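Local coordinates for MREC protein (Listeria monocytogenes, PDB 2J5U), which probably takes part in forming and maintaining the shape of the bacterial cell and assembles from dimers into a larger homooligomer, at residues Leu126-Val139 with Gly147-Leu161. Sequence-based numbering, arbitrary orientation.
Sequences LTSSDVKNRVSAKV and GIINGYDSDTKLLEL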
loop_
_atom_site.group_PDB
_atom_site.type_symbol
_atom_site.label_atom_id
_atom_site.label_comp_id
_atom_site.label_asym_id
_atom_site.label_seq_id
_atom_site.Cartn_x
_atom_site.Cartn_y
_atom_site.Cartn_z
ATOM N N LEU A 126 21.888 -65.778 41.911
ATOM C CA LEU A 126 23.007 -65.124 41.258
ATOM C C LEU A 126 24.288 -65.856 41.630
ATOM O O LEU A 126 25.183 -66.007 40.793
ATOM C CB LEU A 126 23.100 -63.654 41.679
ATOM C CG LEU A 126 21.967 -62.766 41.160
ATOM C CD1 LEU A 126 22.107 -61.329 41.660
ATOM C CD2 LEU A 126 22.010 -62.796 39.645
ATOM N N THR A 127 24.359 -66.330 42.874
ATOM C CA THR A 127 25.545 -67.044 43.362
ATOM C C THR A 127 25.722 -68.446 42.767
ATOM O O THR A 127 26.661 -69.154 43.114
ATOM C CB THR A 127 25.532 -67.192 44.910
ATOM O OG1 THR A 127 24.331 -67.854 45.320
ATOM C CG2 THR A 127 25.617 -65.840 45.582
ATOM N N SER A 128 24.826 -68.843 41.874
ATOM C CA SER A 128 24.902 -70.161 41.258
ATOM C C SER A 128 26.238 -70.484 40.600
ATOM O O SER A 128 26.955 -69.591 40.139
ATOM C CB SER A 128 23.800 -70.314 40.221
ATOM O OG SER A 128 23.930 -71.540 39.531
ATOM N N SER A 129 26.559 -71.772 40.547
ATOM C CA SER A 129 27.801 -72.220 39.929
ATOM C C SER A 129 27.628 -72.559 38.449
ATOM O O SER A 129 28.553 -73.069 37.821
ATOM C CB SER A 129 28.361 -73.437 40.669
ATOM O OG SER A 129 27.421 -74.493 40.685
ATOM N N ASP A 130 26.451 -72.279 37.896
ATOM C CA ASP A 130 26.182 -72.551 36.483
ATOM C C ASP A 130 26.848 -71.481 35.629
ATOM O O ASP A 130 26.391 -70.355 35.611
ATOM C CB ASP A 130 24.680 -72.518 36.212
ATOM C CG ASP A 130 24.330 -73.010 34.819
ATOM O OD1 ASP A 130 25.050 -72.663 33.862
ATOM O OD2 ASP A 130 23.329 -73.744 34.680
ATOM N N VAL A 131 27.908 -71.830 34.910
ATOM C CA VAL A 131 28.624 -70.860 34.084
ATOM C C VAL A 131 27.768 -70.177 32.994
ATOM O O VAL A 131 28.102 -69.093 32.513
ATOM C CB VAL A 131 29.854 -71.523 33.417
ATOM C CG1 VAL A 131 29.406 -72.522 32.367
ATOM C CG2 VAL A 131 30.742 -70.471 32.804
ATOM N N LYS A 132 26.666 -70.809 32.609
ATOM C CA LYS A 132 25.789 -70.250 31.588
ATOM C C LYS A 132 24.860 -69.181 32.181
ATOM O O LYS A 132 24.213 -68.430 31.445
ATOM C CB LYS A 132 24.926 -71.355 30.966
ATOM C CG LYS A 132 25.678 -72.493 30.278
ATOM C CD LYS A 132 24.744 -73.712 30.052
ATOM C CE LYS A 132 24.121 -74.194 31.378
ATOM N NZ LYS A 132 23.400 -75.498 31.311
ATOM N N ASN A 133 24.788 -69.121 33.505
ATOM C CA ASN A 133 23.915 -68.168 34.182
ATOM C C ASN A 133 24.351 -66.720 33.949
ATOM O O ASN A 133 25.510 -66.374 34.146
ATOM C CB ASN A 133 23.875 -68.501 35.669
ATOM C CG ASN A 133 22.833 -67.716 36.406
ATOM O OD1 ASN A 133 21.731 -67.501 35.899
ATOM N ND2 ASN A 133 23.162 -67.293 37.617
ATOM N N ARG A 134 23.421 -65.870 33.522
ATOM C CA ARG A 134 23.766 -64.483 33.241
ATOM C C ARG A 134 22.600 -63.511 33.286
ATOM O O ARG A 134 21.451 -63.915 33.214
ATOM C CB ARG A 134 24.447 -64.405 31.870
ATOM C CG ARG A 134 23.733 -65.168 30.777
ATOM C CD ARG A 134 24.624 -65.353 29.563
ATOM N NE ARG A 134 24.635 -64.170 28.719
ATOM C CZ ARG A 134 23.843 -64.002 27.659
ATOM N NH1 ARG A 134 23.905 -62.872 26.949
ATOM N NH2 ARG A 134 23.001 -64.975 27.289
ATOM N N VAL A 135 22.899 -62.226 33.428
ATOM C CA VAL A 135 21.857 -61.207 33.438
ATOM C C VAL A 135 22.391 -59.923 32.795
ATOM O O VAL A 135 23.535 -59.525 33.027
ATOM C CB VAL A 135 21.301 -60.974 34.896
ATOM C CG1 VAL A 135 22.258 -61.498 35.890
ATOM C CG2 VAL A 135 21.037 -59.510 35.166
ATOM N N SER A 136 21.574 -59.307 31.944
ATOM C CA SER A 136 21.950 -58.068 31.253
ATOM C C SER A 136 21.910 -56.927 32.267
ATOM O O SER A 136 20.890 -56.705 32.927
ATOM C CB SER A 136 20.957 -57.752 30.135
ATOM O OG SER A 136 20.754 -58.843 29.270
ATOM N N ALA A 137 22.998 -56.180 32.362
ATOM C CA ALA A 137 23.062 -55.106 33.333
ATOM C C ALA A 137 23.588 -53.785 32.815
ATOM O O ALA A 137 24.247 -53.712 31.780
ATOM C CB ALA A 137 23.912 -55.551 34.535
ATOM N N LYS A 138 23.299 -52.750 33.594
ATOM C CA LYS A 138 23.712 -51.392 33.305
ATOM C C LYS A 138 24.421 -50.800 34.530
ATOM O O LYS A 138 23.991 -51.004 35.673
ATOM C CB LYS A 138 22.488 -50.543 32.962
ATOM C CG LYS A 138 22.830 -49.147 32.488
ATOM C CD LYS A 138 21.584 -48.367 32.146
ATOM C CE LYS A 138 20.737 -48.155 33.378
ATOM N NZ LYS A 138 19.520 -47.375 33.060
ATOM N N VAL A 139 25.523 -50.093 34.284
ATOM C CA VAL A 139 26.270 -49.433 35.351
ATOM C C VAL A 139 25.868 -47.959 35.288
ATOM O O VAL A 139 26.145 -47.281 34.288
ATOM C CB VAL A 139 27.784 -49.496 35.119
ATOM C CG1 VAL A 139 28.495 -48.824 36.274
ATOM C CG2 VAL A 139 28.237 -50.921 34.948
ATOM N N GLY A 147 26.573 -54.271 30.117
ATOM C CA GLY A 147 27.384 -55.466 30.159
ATOM C C GLY A 147 26.578 -56.670 30.602
ATOM O O GLY A 147 25.359 -56.591 30.784
ATOM N N ILE A 148 27.266 -57.792 30.773
ATOM C CA ILE A 148 26.614 -59.016 31.198
ATOM C C ILE A 148 27.175 -59.504 32.528
ATOM O O ILE A 148 28.385 -59.641 32.684
ATOM C CB ILE A 148 26.806 -60.131 30.157
ATOM C CG1 ILE A 148 26.381 -59.643 28.772
ATOM C CG2 ILE A 148 25.982 -61.331 30.547
ATOM C CD1 ILE A 148 24.918 -59.264 28.671
ATOM N N ILE A 149 26.302 -59.728 33.499
ATOM C CA ILE A 149 26.760 -60.258 34.774
ATOM C C ILE A 149 26.872 -61.747 34.461
ATOM O O ILE A 149 25.929 -62.353 33.944
ATOM C CB ILE A 149 25.722 -60.064 35.891
ATOM C CG1 ILE A 149 25.574 -58.577 36.236
ATOM C CG2 ILE A 149 26.130 -60.891 37.102
ATOM C CD1 ILE A 149 26.750 -57.982 36.908
ATOM N N ASN A 150 28.014 -62.344 34.763
ATOM C CA ASN A 150 28.202 -63.743 34.438
ATOM C C ASN A 150 29.325 -64.380 35.235
ATOM O O ASN A 150 30.481 -64.337 34.831
ATOM C CB ASN A 150 28.505 -63.856 32.953
ATOM C CG ASN A 150 28.753 -65.270 32.521
ATOM O OD1 ASN A 150 29.718 -65.554 31.816
ATOM N ND2 ASN A 150 27.879 -66.172 32.931
ATOM N N GLY A 151 28.984 -64.979 36.369
ATOM C CA GLY A 151 30.006 -65.615 37.178
ATOM C C GLY A 151 30.072 -65.122 38.608
ATOM O O GLY A 151 30.074 -63.917 38.864
ATOM N N TYR A 152 30.119 -66.060 39.547
ATOM C CA TYR A 152 30.200 -65.718 40.957
ATOM C C TYR A 152 31.418 -66.402 41.574
ATOM O O TYR A 152 31.713 -67.557 41.273
ATOM C CB TYR A 152 28.925 -66.144 41.689
ATOM C CG TYR A 152 28.959 -65.833 43.164
ATOM C CD1 TYR A 152 29.060 -66.849 44.116
ATOM C CD2 TYR A 152 28.901 -64.520 43.614
ATOM C CE1 TYR A 152 29.099 -66.558 45.479
ATOM C CE2 TYR A 152 28.941 -64.218 44.980
ATOM C CZ TYR A 152 29.035 -65.238 45.901
ATOM O OH TYR A 152 29.033 -64.924 47.239
ATOM N N ASP A 153 32.134 -65.675 42.425
ATOM C CA ASP A 153 33.312 -66.212 43.082
ATOM C C ASP A 153 32.985 -66.388 44.562
ATOM O O ASP A 153 32.773 -65.409 45.279
ATOM C CB ASP A 153 34.486 -65.254 42.892
ATOM C CG ASP A 153 35.800 -65.849 43.345
ATOM O OD1 ASP A 153 36.036 -65.925 44.572
ATOM O OD2 ASP A 153 36.596 -66.249 42.471
ATOM N N SER A 154 32.939 -67.647 45.002
ATOM C CA SER A 154 32.609 -68.006 46.385
ATOM C C SER A 154 33.522 -67.371 47.419
ATOM O O SER A 154 33.084 -67.034 48.518
ATOM C CB SER A 154 32.674 -69.516 46.557
ATOM O OG SER A 154 32.266 -70.163 45.373
ATOM N N ASP A 155 34.793 -67.225 47.060
ATOM C CA ASP A 155 35.791 -66.645 47.947
ATOM C C ASP A 155 35.660 -65.135 48.085
ATOM O O ASP A 155 35.461 -64.629 49.193
ATOM C CB ASP A 155 37.190 -67.001 47.448
ATOM C CG ASP A 155 37.387 -68.504 47.308
ATOM O OD1 ASP A 155 38.493 -68.937 46.907
ATOM O OD2 ASP A 155 36.428 -69.258 47.601
ATOM N N THR A 156 35.764 -64.418 46.967
ATOM C CA THR A 156 35.657 -62.963 46.992
ATOM C C THR A 156 34.230 -62.492 47.195
ATOM O O THR A 156 34.015 -61.327 47.519
ATOM C CB THR A 156 36.171 -62.314 45.688
ATOM O OG1 THR A 156 35.254 -62.573 44.618
ATOM C CG2 THR A 156 37.528 -62.870 45.323
ATOM N N LYS A 157 33.260 -63.388 47.009
ATOM C CA LYS A 157 31.847 -63.035 47.156
ATOM C C LYS A 157 31.462 -61.965 46.116
ATOM O O LYS A 157 30.590 -61.131 46.361
ATOM C CB LYS A 157 31.579 -62.493 48.570
ATOM C CG LYS A 157 30.864 -63.447 49.520
ATOM C CD LYS A 157 31.758 -64.562 50.027
ATOM C CE LYS A 157 30.969 -65.566 50.883
ATOM N NZ LYS A 157 30.272 -64.937 52.056
ATOM N N LEU A 158 32.114 -61.998 44.954
ATOM C CA LEU A 158 31.857 -61.018 43.906
ATOM C C LEU A 158 31.321 -61.545 42.571
ATOM O O LEU A 158 31.710 -62.614 42.090
ATOM C CB LEU A 158 33.127 -60.211 43.636
ATOM C CG LEU A 158 33.652 -59.400 44.821
ATOM C CD1 LEU A 158 34.883 -58.626 44.400
ATOM C CD2 LEU A 158 32.572 -58.457 45.325
ATOM N N LEU A 159 30.429 -60.751 41.983
ATOM C CA LEU A 159 29.808 -61.033 40.695
ATOM C C LEU A 159 30.694 -60.422 39.609
ATOM O O LEU A 159 31.277 -59.353 39.817
ATOM C CB LEU A 159 28.431 -60.379 40.639
ATOM C CG LEU A 159 27.132 -61.178 40.778
ATOM C CD1 LEU A 159 27.401 -62.607 41.194
ATOM C CD2 LEU A 159 26.232 -60.459 41.780
ATOM N N GLU A 160 30.801 -61.098 38.465
ATOM C CA GLU A 160 31.603 -60.607 37.343
ATOM C C GLU A 160 30.768 -59.858 36.302
ATOM O O GLU A 160 29.864 -60.427 35.698
ATOM C CB GLU A 160 32.310 -61.757 36.625
ATOM C CG GLU A 160 33.688 -62.097 37.150
ATOM C CD GLU A 160 34.518 -62.869 36.126
ATOM O OE1 GLU A 160 34.853 -62.280 35.071
ATOM O OE2 GLU A 160 34.830 -64.059 36.370
ATOM N N LEU A 161 31.079 -58.586 36.085
ATOM C CA LEU A 161 30.374 -57.785 35.090
ATOM C C LEU A 161 31.307 -57.757 33.898
ATOM O O LEU A 161 32.324 -57.076 33.931
ATOM C CB LEU A 161 30.167 -56.365 35.592
ATOM C CG LEU A 161 28.890 -55.678 35.120
ATOM C CD1 LEU A 161 29.036 -54.194 35.363
ATOM C CD2 LEU A 161 28.633 -55.965 33.653
#
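Val135 and Ile149 form the tight side of this contact, lying side by side and pointing the same way from adjacent antiparallel strands, with Val135 CG1 3.7 Å from Ile149 CB. Ala137 CB packs on the same face, 3.8 Å from Ile149 CG1, which chi1 of -68° sets beside the backbone N, where it meets that methyl. Both Val135 and Ala137 also touch Ile191 of strand 190-199, and farther along the Val139 and Leu161 side chains cross at an angle, Val139 CG2 coming to 3.4 Å from Leu161 CD1. Two pairs of backbone hydrogen bonds, Val135 with Ile149 and Ala137 with Gly147, hold the strands together. These strands make a beta hairpin, the first two strands of the second of the chain's two six-stranded antiparallel barrels. On the other face, where Ser136 and Ile148 form a non-hydrogen-bonded pair, the contact opens to solvent at the exposed Arg134, whose NE lies 3.6 Å from Ile148 CG2 at the guanidinium edge, although Ile148 itself is buried, with Pro80 of the second subunit packing on it. Beyond the strand pairing, the Asn150 amide reaches into the turn Asp130-Asn133. Its ND2, carried there with CG anti to the backbone N (chi1 178°), donates to Val131 O (3.0 Å) and Asn133 O (2.7 Å). Both acceptors lie close to the amide plane, although ND2 stands above each carbonyl plane; OD1 is engaged by Lys162, so both ends of the amide are held. Farther out, Thr127 CG2 makes a CH-pi contact over one face of the Tyr152 ring, 3.5 Å from its centroid, while Thr127 OG1 turns to a hydrogen bond with Asn84 O.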